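Local coordinates for iron-regulated outer membrane protein (Neisseria meningitidis, PDB 4B7O) that transports iron across the outer membrane as a TonB-dependent transporter, probably by taking up an iron-siderophore complex, at residues Q76-T81 against T704-L709; G198-A203 against N219-K224; V690-A695 against S710-F715. One frame throughout, in Å; residues are numbered along the deposited sequence.

Contact 1: residues Q76-T81 against T704-L709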
ATOM      1  N   GLN A  76     -10.428 -14.274 -10.014  1.00 42.09           N
ATOM      2  CA  GLN A  76     -10.262 -14.801  -8.654  1.00 44.76           C
ATOM      3  C   GLN A  76     -10.994 -14.053  -7.585  1.00 45.71           C
ATOM      4  O   GLN A  76     -11.549 -14.651  -6.678  1.00 48.47           O
ATOM      5  CB  GLN A  76      -8.818 -14.811  -8.240  1.00 51.30           C
ATOM      6  CG  GLN A  76      -8.144 -16.128  -8.542  1.00 58.87           C
ATOM      7  CD  GLN A  76      -6.646 -15.974  -8.628  1.00 64.96           C
ATOM      8  OE1 GLN A  76      -6.060 -14.995  -8.116  1.00 68.63           O
ATOM      9  NE2 GLN A  76      -6.006 -16.940  -9.273  1.00 60.72           N
ATOM     10  N   LYS A  77     -10.974 -12.735  -7.672  1.00 41.87           N
ATOM     11  CA  LYS A  77     -11.716 -11.893  -6.766  1.00 39.69           C
ATOM     12  C   LYS A  77     -13.247 -12.168  -6.819  1.00 39.63           C
ATOM     13  O   LYS A  77     -13.915 -12.179  -5.810  1.00 42.58           O
ATOM     14  CB  LYS A  77     -11.394 -10.471  -7.132  1.00 40.57           C
ATOM     15  CG  LYS A  77     -11.476  -9.494  -5.998  1.00 42.27           C
ATOM     16  CD  LYS A  77     -10.631  -8.295  -6.342  1.00 41.75           C
ATOM     17  CE  LYS A  77     -10.847  -7.841  -7.786  1.00 47.26           C
ATOM     18  NZ  LYS A  77     -12.179  -7.185  -7.953  1.00 52.66           N
ATOM     19  N   ASP A  78     -13.770 -12.488  -7.988  1.00 35.17           N
ATOM     20  CA  ASP A  78     -15.147 -12.786  -8.118  1.00 38.01           C
ATOM     21  C   ASP A  78     -15.515 -14.027  -7.336  1.00 38.46           C
ATOM     22  O   ASP A  78     -16.652 -14.237  -7.024  1.00 42.68           O
ATOM     23  CB  ASP A  78     -15.489 -12.984  -9.601  1.00 41.58           C
ATOM     24  CG  ASP A  78     -15.660 -11.664 -10.345  1.00 41.67           C
ATOM     25  OD1 ASP A  78     -15.668 -10.624  -9.679  1.00 45.35           O
ATOM     26  OD2 ASP A  78     -15.755 -11.650 -11.589  1.00 48.96           O
ATOM     27  N   GLU A  79     -14.548 -14.857  -7.015  1.00 43.69           N
ATOM     28  CA  GLU A  79     -14.823 -16.115  -6.313  1.00 41.78           C
ATOM     29  C   GLU A  79     -14.634 -15.949  -4.855  1.00 35.58           C
ATOM     30  O   GLU A  79     -14.756 -16.878  -4.122  1.00 47.16           O
ATOM     31  CB  GLU A  79     -13.893 -17.232  -6.833  1.00 38.24           C
ATOM     32  CG  GLU A  79     -14.097 -17.462  -8.330  1.00 36.73           C
ATOM     33  CD  GLU A  79     -13.286 -18.634  -8.842  1.00 44.45           C
ATOM     34  OE1 GLU A  79     -12.881 -19.459  -8.003  1.00 52.72           O
ATOM     35  OE2 GLU A  79     -13.051 -18.750 -10.070  1.00 48.47           O
ATOM     36  N   SER A  80     -14.270 -14.763  -4.425  1.00 38.18           N
ATOM     37  CA  SER A  80     -13.937 -14.533  -3.028  1.00 36.87           C
ATOM     38  C   SER A  80     -14.988 -13.655  -2.341  1.00 39.82           C
ATOM     39  O   SER A  80     -15.794 -12.945  -2.963  1.00 47.38           O
ATOM     40  CB  SER A  80     -12.574 -13.856  -2.968  1.00 38.42           C
ATOM     41  OG  SER A  80     -12.296 -13.239  -1.723  1.00 40.28           O
ATOM     42  N   THR A  81     -14.947 -13.661  -1.037  1.00 39.36           N
ATOM     43  CA  THR A  81     -15.936 -12.954  -0.279  1.00 36.48           C
ATOM     44  C   THR A  81     -15.359 -11.635   0.310  1.00 38.67           C
ATOM     45  O   THR A  81     -16.076 -10.800   0.860  1.00 38.46           O
ATOM     46  CB  THR A  81     -16.430 -13.936   0.720  1.00 40.12           C
ATOM     47  OG1 THR A  81     -17.836 -13.780   0.850  1.00 51.41           O
ATOM     48  CG2 THR A  81     -15.685 -13.843   2.000  1.00 40.37           C
ATOM     49  N   THR A 704     -19.976 -15.986 -14.992  1.00 43.29           N
ATOM     50  CA  THR A 704     -20.878 -14.854 -15.025  1.00 43.20           C
ATOM     51  C   THR A 704     -21.722 -14.785 -13.769  1.00 43.66           C
ATOM     52  O   THR A 704     -22.357 -13.759 -13.483  1.00 43.66           O
ATOM     53  CB  THR A 704     -21.812 -14.902 -16.235  1.00 43.83           C
ATOM     54  OG1 THR A 704     -22.176 -16.259 -16.460  1.00 43.75           O
ATOM     55  CG2 THR A 704     -21.102 -14.380 -17.447  1.00 45.23           C
ATOM     56  N   LEU A 705     -21.774 -15.876 -13.032  1.00 41.63           N
ATOM     57  CA  LEU A 705     -22.500 -15.857 -11.809  1.00 40.76           C
ATOM     58  C   LEU A 705     -21.698 -16.624 -10.792  1.00 42.47           C
ATOM     59  O   LEU A 705     -21.475 -17.836 -10.945  1.00 40.65           O
ATOM     60  CB  LEU A 705     -23.916 -16.428 -12.021  1.00 46.03           C
ATOM     61  CG  LEU A 705     -24.774 -16.710 -10.773  1.00 47.17           C
ATOM     62  CD1 LEU A 705     -25.161 -15.427 -10.029  1.00 41.52           C
ATOM     63  CD2 LEU A 705     -26.015 -17.484 -11.197  1.00 47.25           C
ATOM     64  N   ASN A 706     -21.203 -15.903  -9.790  1.00 41.21           N
ATOM     65  CA  ASN A 706     -20.619 -16.541  -8.601  1.00 38.79           C
ATOM     66  C   ASN A 706     -21.475 -16.389  -7.345  1.00 41.34           C
ATOM     67  O   ASN A 706     -22.002 -15.288  -7.037  1.00 38.22           O
ATOM     68  CB  ASN A 706     -19.273 -15.922  -8.289  1.00 41.78           C
ATOM     69  CG  ASN A 706     -18.271 -16.146  -9.387  1.00 43.24           C
ATOM     70  OD1 ASN A 706     -17.873 -17.274  -9.656  1.00 41.73           O
ATOM     71  ND2 ASN A 706     -17.821 -15.074  -9.993  1.00 41.98           N
ATOM     72  N   VAL A 707     -21.576 -17.472  -6.584  1.00 39.36           N
ATOM     73  CA  VAL A 707     -22.216 -17.406  -5.288  1.00 36.31           C
ATOM     74  C   VAL A 707     -21.187 -17.802  -4.268  1.00 38.57           C
ATOM     75  O   VAL A 707     -20.720 -18.926  -4.275  1.00 40.13           O
ATOM     76  CB  VAL A 707     -23.404 -18.362  -5.239  1.00 40.90           C
ATOM     77  CG1 VAL A 707     -24.177 -18.176  -3.930  1.00 39.32           C
ATOM     78  CG2 VAL A 707     -24.319 -18.089  -6.441  1.00 36.64           C
ATOM     79  N   ASN A 708     -20.780 -16.880  -3.412  1.00 36.78           N
ATOM     80  CA  ASN A 708     -19.715 -17.243  -2.502  1.00 35.70           C
ATOM     81  C   ASN A 708     -20.137 -17.210  -1.095  1.00 35.06           C
ATOM     82  O   ASN A 708     -20.946 -16.358  -0.694  1.00 38.71           O
ATOM     83  CB  ASN A 708     -18.521 -16.335  -2.654  1.00 37.92           C
ATOM     84  CG  ASN A 708     -18.103 -16.196  -4.074  1.00 36.46           C
ATOM     85  OD1 ASN A 708     -17.735 -17.163  -4.706  1.00 36.25           O
ATOM     86  ND2 ASN A 708     -18.155 -14.974  -4.582  1.00 38.43           N
ATOM     87  N   LEU A 709     -19.551 -18.121  -0.342  1.00 35.54           N
ATOM     88  CA  LEU A 709     -19.835 -18.228   1.050  1.00 39.40           C
ATOM     89  C   LEU A 709     -18.573 -18.487   1.787  1.00 39.67           C
ATOM     90  O   LEU A 709     -17.801 -19.360   1.411  1.00 46.84           O
ATOM     91  CB  LEU A 709     -20.782 -19.393   1.265  1.00 38.19           C
ATOM     92  CG  LEU A 709     -21.203 -19.909   2.637  1.00 42.28           C
ATOM     93  CD1 LEU A 709     -21.499 -18.861   3.687  1.00 41.67           C
ATOM     94  CD2 LEU A 709     -22.468 -20.731   2.399  1.00 44.51           C
TER
HETATM   95  O   HOH W   1     -14.990 -16.283 -11.488  1.00 48.31           O
HETATM   96  O   HOH W   2     -18.584 -12.574  -3.151  1.00 37.75           O

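Contact 2: residues G198-A203 against N219-K224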
ATOM      1  N   GLY A 198     -21.821  -6.399   8.147  1.00 40.34           N
ATOM      2  CA  GLY A 198     -21.957  -5.396   7.090  1.00 36.94           C
ATOM      3  C   GLY A 198     -22.805  -5.877   5.947  1.00 36.93           C
ATOM      4  O   GLY A 198     -23.134  -7.055   5.878  1.00 40.68           O
ATOM      5  N   VAL A 199     -23.149  -4.968   5.041  1.00 36.81           N
ATOM      6  CA  VAL A 199     -23.786  -5.347   3.807  1.00 37.59           C
ATOM      7  C   VAL A 199     -23.169  -4.536   2.690  1.00 39.42           C
ATOM      8  O   VAL A 199     -22.872  -3.362   2.861  1.00 39.60           O
ATOM      9  CB  VAL A 199     -25.311  -5.099   3.838  1.00 38.94           C
ATOM     10  CG1 VAL A 199     -25.885  -5.387   5.233  1.00 34.83           C
ATOM     11  CG2 VAL A 199     -25.627  -3.682   3.430  1.00 36.63           C
ATOM     12  N   SER A 200     -22.964  -5.143   1.534  1.00 42.80           N
ATOM     13  CA  SER A 200     -22.356  -4.363   0.454  1.00 49.63           C
ATOM     14  C   SER A 200     -23.083  -4.620  -0.835  1.00 46.17           C
ATOM     15  O   SER A 200     -23.808  -5.600  -0.948  1.00 47.92           O
ATOM     16  CB  SER A 200     -20.863  -4.668   0.318  1.00 44.27           C
ATOM     17  OG  SER A 200     -20.683  -6.020  -0.050  1.00 46.16           O
ATOM     18  N   TYR A 201     -22.907  -3.733  -1.800  1.00 42.69           N
ATOM     19  CA  TYR A 201     -23.541  -3.914  -3.094  1.00 37.40           C
ATOM     20  C   TYR A 201     -22.870  -3.023  -4.061  1.00 36.06           C
ATOM     21  O   TYR A 201     -22.191  -2.076  -3.655  1.00 32.00           O
ATOM     22  CB  TYR A 201     -25.038  -3.614  -3.053  1.00 36.76           C
ATOM     23  CG  TYR A 201     -25.394  -2.239  -2.583  1.00 33.80           C
ATOM     24  CD1 TYR A 201     -25.483  -1.971  -1.215  1.00 37.80           C
ATOM     25  CD2 TYR A 201     -25.687  -1.205  -3.496  1.00 34.28           C
ATOM     26  CE1 TYR A 201     -25.804  -0.698  -0.741  1.00 43.48           C
ATOM     27  CE2 TYR A 201     -26.029   0.078  -3.039  1.00 41.18           C
ATOM     28  CZ  TYR A 201     -26.062   0.313  -1.655  1.00 43.46           C
ATOM     29  OH  TYR A 201     -26.397   1.523  -1.148  1.00 46.08           O
ATOM     30  N   GLY A 202     -23.087  -3.307  -5.343  1.00 35.11           N
ATOM     31  CA  GLY A 202     -22.438  -2.554  -6.363  1.00 34.83           C
ATOM     32  C   GLY A 202     -23.039  -2.830  -7.702  1.00 34.47           C
ATOM     33  O   GLY A 202     -23.702  -3.820  -7.889  1.00 37.04           O
ATOM     34  N   ALA A 203     -22.804  -1.922  -8.632  1.00 34.29           N
ATOM     35  CA  ALA A 203     -23.280  -2.114  -9.966  1.00 36.47           C
ATOM     36  C   ALA A 203     -22.268  -1.543 -10.958  1.00 38.17           C
ATOM     37  O   ALA A 203     -21.592  -0.514 -10.730  1.00 37.23           O
ATOM     38  CB  ALA A 203     -24.603  -1.430 -10.138  1.00 36.05           C
ATOM     39  N   ASN A 219     -19.741   1.187  -6.107  1.00 34.07           N
ATOM     40  CA  ASN A 219     -19.724   0.149  -5.089  1.00 35.79           C
ATOM     41  C   ASN A 219     -19.880   0.727  -3.699  1.00 36.75           C
ATOM     42  O   ASN A 219     -19.249   1.727  -3.329  1.00 34.41           O
ATOM     43  CB  ASN A 219     -18.434  -0.684  -5.159  1.00 42.30           C
ATOM     44  CG  ASN A 219     -18.661  -2.135  -4.748  1.00 58.20           C
ATOM     45  OD1 ASN A 219     -18.506  -2.526  -3.551  1.00 63.08           O
ATOM     46  ND2 ASN A 219     -19.062  -2.956  -5.736  1.00 51.05           N
ATOM     47  N   ARG A 220     -20.716   0.106  -2.895  1.00 33.43           N
ATOM     48  CA  ARG A 220     -20.796   0.588  -1.561  1.00 36.20           C
ATOM     49  C   ARG A 220     -20.680  -0.535  -0.587  1.00 36.62           C
ATOM     50  O   ARG A 220     -21.137  -1.615  -0.836  1.00 40.43           O
ATOM     51  CB  ARG A 220     -22.042   1.407  -1.346  1.00 37.63           C
ATOM     52  CG  ARG A 220     -22.495   1.418   0.096  1.00 45.65           C
ATOM     53  CD  ARG A 220     -23.698   2.310   0.246  1.00 44.24           C
ATOM     54  NE  ARG A 220     -23.867   2.849   1.596  1.00 48.55           N
ATOM     55  CZ  ARG A 220     -25.013   2.758   2.285  1.00 50.79           C
ATOM     56  NH1 ARG A 220     -26.059   2.122   1.746  1.00 43.34           N
ATOM     57  NH2 ARG A 220     -25.120   3.286   3.507  1.00 42.38           N
ATOM     58  N   ASN A 221     -19.990  -0.295   0.511  1.00 36.93           N
ATOM     59  CA  ASN A 221     -19.881  -1.299   1.524  1.00 39.90           C
ATOM     60  C   ASN A 221     -20.116  -0.679   2.886  1.00 39.79           C
ATOM     61  O   ASN A 221     -19.320   0.142   3.359  1.00 37.81           O
ATOM     62  CB  ASN A 221     -18.538  -2.015   1.469  1.00 41.96           C
ATOM     63  CG  ASN A 221     -18.349  -2.987   2.634  1.00 47.20           C
ATOM     64  OD1 ASN A 221     -19.315  -3.537   3.216  1.00 46.99           O
ATOM     65  ND2 ASN A 221     -17.097  -3.201   2.995  1.00 48.74           N
ATOM     66  N   ASP A 222     -21.235  -1.038   3.500  1.00 37.44           N
ATOM     67  CA  ASP A 222     -21.589  -0.362   4.721  1.00 43.06           C
ATOM     68  C   ASP A 222     -21.284  -1.208   5.930  1.00 39.68           C
ATOM     69  O   ASP A 222     -21.928  -2.208   6.178  1.00 41.61           O
ATOM     70  CB  ASP A 222     -23.057   0.023   4.690  1.00 49.60           C
ATOM     71  CG  ASP A 222     -23.448   0.854   5.889  1.00 59.95           C
ATOM     72  OD1 ASP A 222     -22.530   1.346   6.592  1.00 61.88           O
ATOM     73  OD2 ASP A 222     -24.672   0.995   6.134  1.00 65.21           O
ATOM     74  N   GLU A 223     -20.265  -0.886   6.690  1.00 38.17           N
ATOM     75  CA  GLU A 223     -19.961  -1.872   7.735  1.00 41.65           C
ATOM     76  C   GLU A 223     -20.204  -1.339   9.127  1.00 40.28           C
ATOM     77  O   GLU A 223     -19.779  -0.254   9.436  1.00 43.33           O
ATOM     78  CB  GLU A 223     -18.526  -2.380   7.622  1.00 43.11           C
ATOM     79  CG  GLU A 223     -18.175  -3.123   6.336  1.00 41.95           C
ATOM     80  CD  GLU A 223     -16.675  -3.375   6.226  1.00 50.86           C
ATOM     81  OE1 GLU A 223     -15.905  -2.404   6.487  1.00 54.05           O
ATOM     82  OE2 GLU A 223     -16.263  -4.530   5.906  1.00 50.82           O
ATOM     83  N   LYS A 224     -20.879  -2.120   9.954  1.00 42.52           N
ATOM     84  CA  LYS A 224     -21.024  -1.825  11.374  1.00 41.22           C
ATOM     85  C   LYS A 224     -19.768  -2.183  12.149  1.00 38.63           C
ATOM     86  O   LYS A 224     -18.825  -2.713  11.600  1.00 41.06           O
ATOM     87  CB  LYS A 224     -22.181  -2.632  11.997  1.00 42.79           C
ATOM     88  CG  LYS A 224     -23.586  -2.253  11.538  1.00 46.07           C
ATOM     89  CD  LYS A 224     -23.606  -0.940  10.783  1.00 48.99           C
ATOM     90  CE  LYS A 224     -24.849  -0.910   9.886  1.00 56.70           C
ATOM     91  NZ  LYS A 224     -24.863   0.295   8.996  1.00 54.46           N
TER

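Contact 3: residues V690-A695 against S710-F715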
ATOM      1  N   VAL A 690      -5.249 -18.277  12.550  1.00 40.13           N
ATOM      2  CA  VAL A 690      -6.546 -17.982  11.970  1.00 38.35           C
ATOM      3  C   VAL A 690      -6.912 -18.982  10.873  1.00 36.23           C
ATOM      4  O   VAL A 690      -6.112 -19.245   9.994  1.00 33.95           O
ATOM      5  CB  VAL A 690      -6.540 -16.540  11.422  1.00 39.94           C
ATOM      6  CG1 VAL A 690      -7.874 -16.199  10.799  1.00 40.23           C
ATOM      7  CG2 VAL A 690      -6.286 -15.591  12.583  1.00 43.13           C
ATOM      8  N   ASN A 691      -8.130 -19.502  10.910  1.00 34.17           N
ATOM      9  CA  ASN A 691      -8.562 -20.509   9.963  1.00 37.60           C
ATOM     10  C   ASN A 691      -9.831 -20.071   9.307  1.00 37.02           C
ATOM     11  O   ASN A 691     -10.726 -19.600  10.007  1.00 36.27           O
ATOM     12  CB  ASN A 691      -8.835 -21.833  10.655  1.00 36.95           C
ATOM     13  CG  ASN A 691      -7.578 -22.561  11.020  1.00 42.01           C
ATOM     14  OD1 ASN A 691      -7.153 -22.544  12.187  1.00 44.79           O
ATOM     15  ND2 ASN A 691      -6.961 -23.221  10.027  1.00 39.59           N
ATOM     16  N   ASP A 692      -9.925 -20.240   7.983  1.00 38.39           N
ATOM     17  CA  ASP A 692     -11.108 -19.805   7.212  1.00 37.15           C
ATOM     18  C   ASP A 692     -11.578 -21.001   6.391  1.00 39.64           C
ATOM     19  O   ASP A 692     -10.770 -21.858   6.036  1.00 40.98           O
ATOM     20  CB  ASP A 692     -10.804 -18.698   6.220  1.00 36.27           C
ATOM     21  CG  ASP A 692     -10.152 -17.454   6.833  1.00 48.65           C
ATOM     22  OD1 ASP A 692     -10.122 -17.265   8.066  1.00 51.90           O
ATOM     23  OD2 ASP A 692      -9.679 -16.596   6.037  1.00 53.57           O
ATOM     24  N   VAL A 693     -12.854 -21.044   6.042  1.00 33.23           N
ATOM     25  CA  VAL A 693     -13.288 -21.953   4.994  1.00 37.51           C
ATOM     26  C   VAL A 693     -14.154 -21.163   3.995  1.00 36.16           C
ATOM     27  O   VAL A 693     -14.745 -20.181   4.347  1.00 38.75           O
ATOM     28  CB  VAL A 693     -14.045 -23.135   5.591  1.00 38.87           C
ATOM     29  CG1 VAL A 693     -13.150 -23.912   6.555  1.00 36.24           C
ATOM     30  CG2 VAL A 693     -15.255 -22.640   6.346  1.00 40.64           C
ATOM     31  N   PHE A 694     -14.186 -21.539   2.736  1.00 33.89           N
ATOM     32  CA  PHE A 694     -14.931 -20.733   1.796  1.00 31.55           C
ATOM     33  C   PHE A 694     -15.499 -21.628   0.730  1.00 30.42           C
ATOM     34  O   PHE A 694     -14.997 -22.726   0.483  1.00 29.74           O
ATOM     35  CB  PHE A 694     -13.984 -19.724   1.135  1.00 37.48           C
ATOM     36  CG  PHE A 694     -12.762 -20.363   0.529  1.00 41.33           C
ATOM     37  CD1 PHE A 694     -11.661 -20.649   1.319  1.00 46.88           C
ATOM     38  CD2 PHE A 694     -12.733 -20.714  -0.811  1.00 43.44           C
ATOM     39  CE1 PHE A 694     -10.532 -21.264   0.779  1.00 48.68           C
ATOM     40  CE2 PHE A 694     -11.608 -21.337  -1.366  1.00 47.49           C
ATOM     41  CZ  PHE A 694     -10.513 -21.613  -0.565  1.00 50.64           C
ATOM     42  N   ALA A 695     -16.493 -21.136   0.018  1.00 31.05           N
ATOM     43  CA  ALA A 695     -16.979 -21.904  -1.097  1.00 33.18           C
ATOM     44  C   ALA A 695     -17.305 -20.976  -2.202  1.00 32.92           C
ATOM     45  O   ALA A 695     -17.945 -19.947  -1.990  1.00 33.30           O
ATOM     46  CB  ALA A 695     -18.242 -22.680  -0.686  1.00 32.73           C
ATOM     47  N   SER A 710     -18.345 -17.758   2.850  1.00 35.72           N
ATOM     48  CA  SER A 710     -17.161 -18.081   3.588  1.00 39.05           C
ATOM     49  C   SER A 710     -17.437 -17.909   5.059  1.00 36.49           C
ATOM     50  O   SER A 710     -18.371 -17.214   5.432  1.00 36.20           O
ATOM     51  CB  SER A 710     -15.983 -17.205   3.125  1.00 38.81           C
ATOM     52  OG  SER A 710     -16.322 -15.852   3.314  1.00 43.08           O
ATOM     53  N   VAL A 711     -16.641 -18.589   5.870  1.00 37.73           N
ATOM     54  CA  VAL A 711     -16.577 -18.364   7.306  1.00 39.43           C
ATOM     55  C   VAL A 711     -15.116 -18.105   7.603  1.00 34.95           C
ATOM     56  O   VAL A 711     -14.343 -19.027   7.556  1.00 35.99           O
ATOM     57  CB  VAL A 711     -17.097 -19.579   8.157  1.00 39.14           C
ATOM     58  CG1 VAL A 711     -17.003 -19.289   9.648  1.00 36.55           C
ATOM     59  CG2 VAL A 711     -18.540 -19.897   7.848  1.00 33.48           C
ATOM     60  N   ASN A 712     -14.777 -16.847   7.873  1.00 35.42           N
ATOM     61  CA  ASN A 712     -13.461 -16.408   8.308  1.00 34.02           C
ATOM     62  C   ASN A 712     -13.254 -16.496   9.806  1.00 35.97           C
ATOM     63  O   ASN A 712     -14.180 -16.240  10.624  1.00 36.93           O
ATOM     64  CB  ASN A 712     -13.297 -14.964   7.933  1.00 34.60           C
ATOM     65  CG  ASN A 712     -12.988 -14.774   6.474  1.00 43.85           C
ATOM     66  OD1 ASN A 712     -12.941 -15.717   5.703  1.00 46.76           O
ATOM     67  ND2 ASN A 712     -12.734 -13.543   6.090  1.00 50.23           N
ATOM     68  N   ASN A 713     -12.027 -16.792  10.190  1.00 34.46           N
ATOM     69  CA  ASN A 713     -11.703 -16.914  11.586  1.00 36.38           C
ATOM     70  C   ASN A 713     -12.760 -17.838  12.259  1.00 38.88           C
ATOM     71  O   ASN A 713     -13.559 -17.410  13.086  1.00 40.56           O
ATOM     72  CB  ASN A 713     -11.601 -15.526  12.249  1.00 32.64           C
ATOM     73  CG  ASN A 713     -11.034 -15.631  13.653  1.00 35.51           C
ATOM     74  OD1 ASN A 713     -10.730 -16.745  14.093  1.00 35.35           O
ATOM     75  ND2 ASN A 713     -10.833 -14.510  14.339  1.00 35.52           N
ATOM     76  N   VAL A 714     -12.726 -19.110  11.872  1.00 41.49           N
ATOM     77  CA  VAL A 714     -13.744 -20.088  12.164  1.00 37.21           C
ATOM     78  C   VAL A 714     -13.726 -20.363  13.640  1.00 41.64           C
ATOM     79  O   VAL A 714     -14.808 -20.634  14.240  1.00 44.16           O
ATOM     80  CB  VAL A 714     -13.499 -21.464  11.453  1.00 41.06           C
ATOM     81  CG1 VAL A 714     -14.766 -22.298  11.427  1.00 42.78           C
ATOM     82  CG2 VAL A 714     -13.076 -21.288  10.028  1.00 39.77           C
ATOM     83  N   PHE A 715     -12.529 -20.353  14.244  1.00 41.29           N
ATOM     84  CA  PHE A 715     -12.456 -20.636  15.689  1.00 37.00           C
ATOM     85  C   PHE A 715     -12.615 -19.397  16.519  1.00 39.42           C
ATOM     86  O   PHE A 715     -12.403 -19.422  17.741  1.00 41.87           O
ATOM     87  CB  PHE A 715     -11.220 -21.434  16.064  1.00 37.29           C
ATOM     88  CG  PHE A 715     -11.163 -22.723  15.350  1.00 39.19           C
ATOM     89  CD1 PHE A 715     -12.041 -23.773  15.699  1.00 41.03           C
ATOM     90  CD2 PHE A 715     -10.325 -22.884  14.257  1.00 35.85           C
ATOM     91  CE1 PHE A 715     -12.015 -24.989  15.002  1.00 42.08           C
ATOM     92  CE2 PHE A 715     -10.302 -24.082  13.561  1.00 35.30           C
ATOM     93  CZ  PHE A 715     -11.149 -25.133  13.914  1.00 37.93           C
TER
HETATM   94  O   HOH W   3      -9.697 -19.302  13.357  1.00 37.93           O

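Contact 1: residues Q76-T81 against T704-L709
Asn706 and Asn708 share a first torsion that sets CG opposite the carbonyl carbon (chi1 -63° and -50°), and two amides, one from each residue, thereby reach from strand 705-712 to the turn after helix 74-77. Lys77 to Ser80 form a type I beta turn whose backbone carbonyls meet them. Asn708 ND2 donates to Asp78 O at 3.0 Å, the N-H pointing fairly well at the oxygen (156°) although the nitrogen is tilted from the carbonyl plane. The same ND2 also donates to a water at 2.8 Å, and that water donates to Ser80 O. Less comfortably, Asn708 OD1 lies 3.0 Å from Glu79 O, acceptor against acceptor; a hydrogen bond from Asn696 to OD1 probably offsets this. Asn706 crosses Asp78 at about a right angle, its ND2 resting 3.2 Å from Asp78 CB in packing contact, while a second water bridges this ND2 weakly to Glu79 OE2. The carboxylates find their main partners beyond the turn: Asp78 pairs with Arg188, and Glu79 with Lys698 and Arg646. This is the plug meeting the inner face of the beta-barrel in a TonB-dependent receptor. With one direct bond, bridging waters and surrounding ion pairs, the interface is polar and hydrated rather than apolar, consistent with a plug thought to rearrange during transport.

Contact 2: residues G198-A203 against N219-K224
Tyr201 O receives the N-H of Arg220 at 2.7 Å from its N, almost perfectly straight (176°), and Tyr201 N returns a bond to Arg220 O at 2.9 Å. Two residues along, Val199 and Asp222 make the next hydrogen-bonded pair, while Gly198, Ser200 and Gly202 face Glu223, Asn221 and Asn219 in non-hydrogen-bonded pairs. The segments are thus neighbouring antiparallel strands of a hairpin, 198-209 with 212-223, in the wall of the beta-barrel. Tyr201 has its CG wedged between backbone N and carbonyl carbon (chi1 58°), setting the ring against the extended Arg220 chain, which crosses it obliquely, CD coming close to the hydroxyl. Arg220 CB lies over one ring face near the rim; NH1 arrives at the ring edge to donate to Tyr201 OH at 3.0 Å. Ring and guanidinium are nearly perpendicular (85°), with the hydroxyl in the guanidinium plane. Asp222 CB lies over a guanidinium face, and Asp222 OD2 is 3.5 Å from Arg220 NH2, a contact of charges without a directed N-H. Lys224 NZ comes closer, 3.0 Å from that OD2, from above the carboxylate plane, and Asp247 holds Arg220 NE. On the other side of the sheet, Asn221 OD1 touches Ser200 CB at 3.5 Å, and the Asn219 amide lies by Gly202 CA. There Asn221 packs on Thr83, and Glu223 OE1 accepts from Asn101, both in the plug, and forms a salt bridge with Lys248 of the next strand. One face therefore carries a network of acidic and basic groups, with the Tyr201 hydroxyl and Asp247 probably limiting the arginine's rotation and Asp222 and Asp247 partly balancing its charge; the plug-facing side carries glycines, Ser200 and asparagines, with Glu223 as its charged member.

Contact 3: residues V690-A695 against S710-F715
Asp692 and Asn712 lay their flat ends one over the other, carboxylate against amide, with planes 22° apart. The meeting is not a bond, for Asp692 OD2 and Asn712 OD1 are both acceptors, 3.4 Å apart; Lys90 of the plug forms a salt bridge with OD2 and probably eases the repulsion. Phe715 has its ring edge against Asn691, whose CB is 4.0 Å from CE2, and the amide stands nearly perpendicular to the ring. Turned opposite its own carbonyl carbon (chi1 -55°), the Asp692 carboxylate swings toward the end of the partner strand, where OD1 takes the N-H of Asn713 from above the carboxylate plane. That bond, 2.9 Å from Asn713 N, is almost straight (173°). Regular pairing holds farther back: Val693 and Val711 exchange two backbone hydrogen bonds, and Val693 CG2 packs 4.0 Å from Val711 CB, the two side chains lying side by side. Strands 684-697 and 705-712 are thus an antiparallel hairpin of the beta-barrel, and the regular pairing gives way where Asn713 takes a left-handed backbone conformation. Past this point Val714 N still donates to Asn691 O, whose position is less certain, and a water joins in, accepting from Asn691 N at 2.9 Å and from Phe715 N at 3.1 Å while donating to Asn713 OD1. Asn713 OD1 also accepts from Thr717 N, and its ND2 donates to Val733 O, so the side chain ties down the loop that follows. Val690 CG1 covers the Asn713 backbone at CA. On the plug-facing side Phe694 CB meets Ser710 CB at 3.8 Å, and the Phe694 ring continues away to a cation-pi contact with Arg657.

Contacts 1 and 3 share strand 705-712, and meet where Leu709 O probably accepts a hydrogen bond from Ala695 N. Contact 2 sits farther round the barrel wall, with strands 736-744 and 185-194 lying between, its centre about 15 Å from that of contact 1 and 20 Å from that of contact 3. All three are partly buried at the wall, none in a hydrophobic core. Contacts 2 and 3 are hairpins held by paired backbone bonds, the first with an ionic network on the face turned from the plug, the second closed at its end by a bond to a carboxylate and a bridging water. Contact 1 instead joins plug to barrel through side-chain amides, carbonyls and waters.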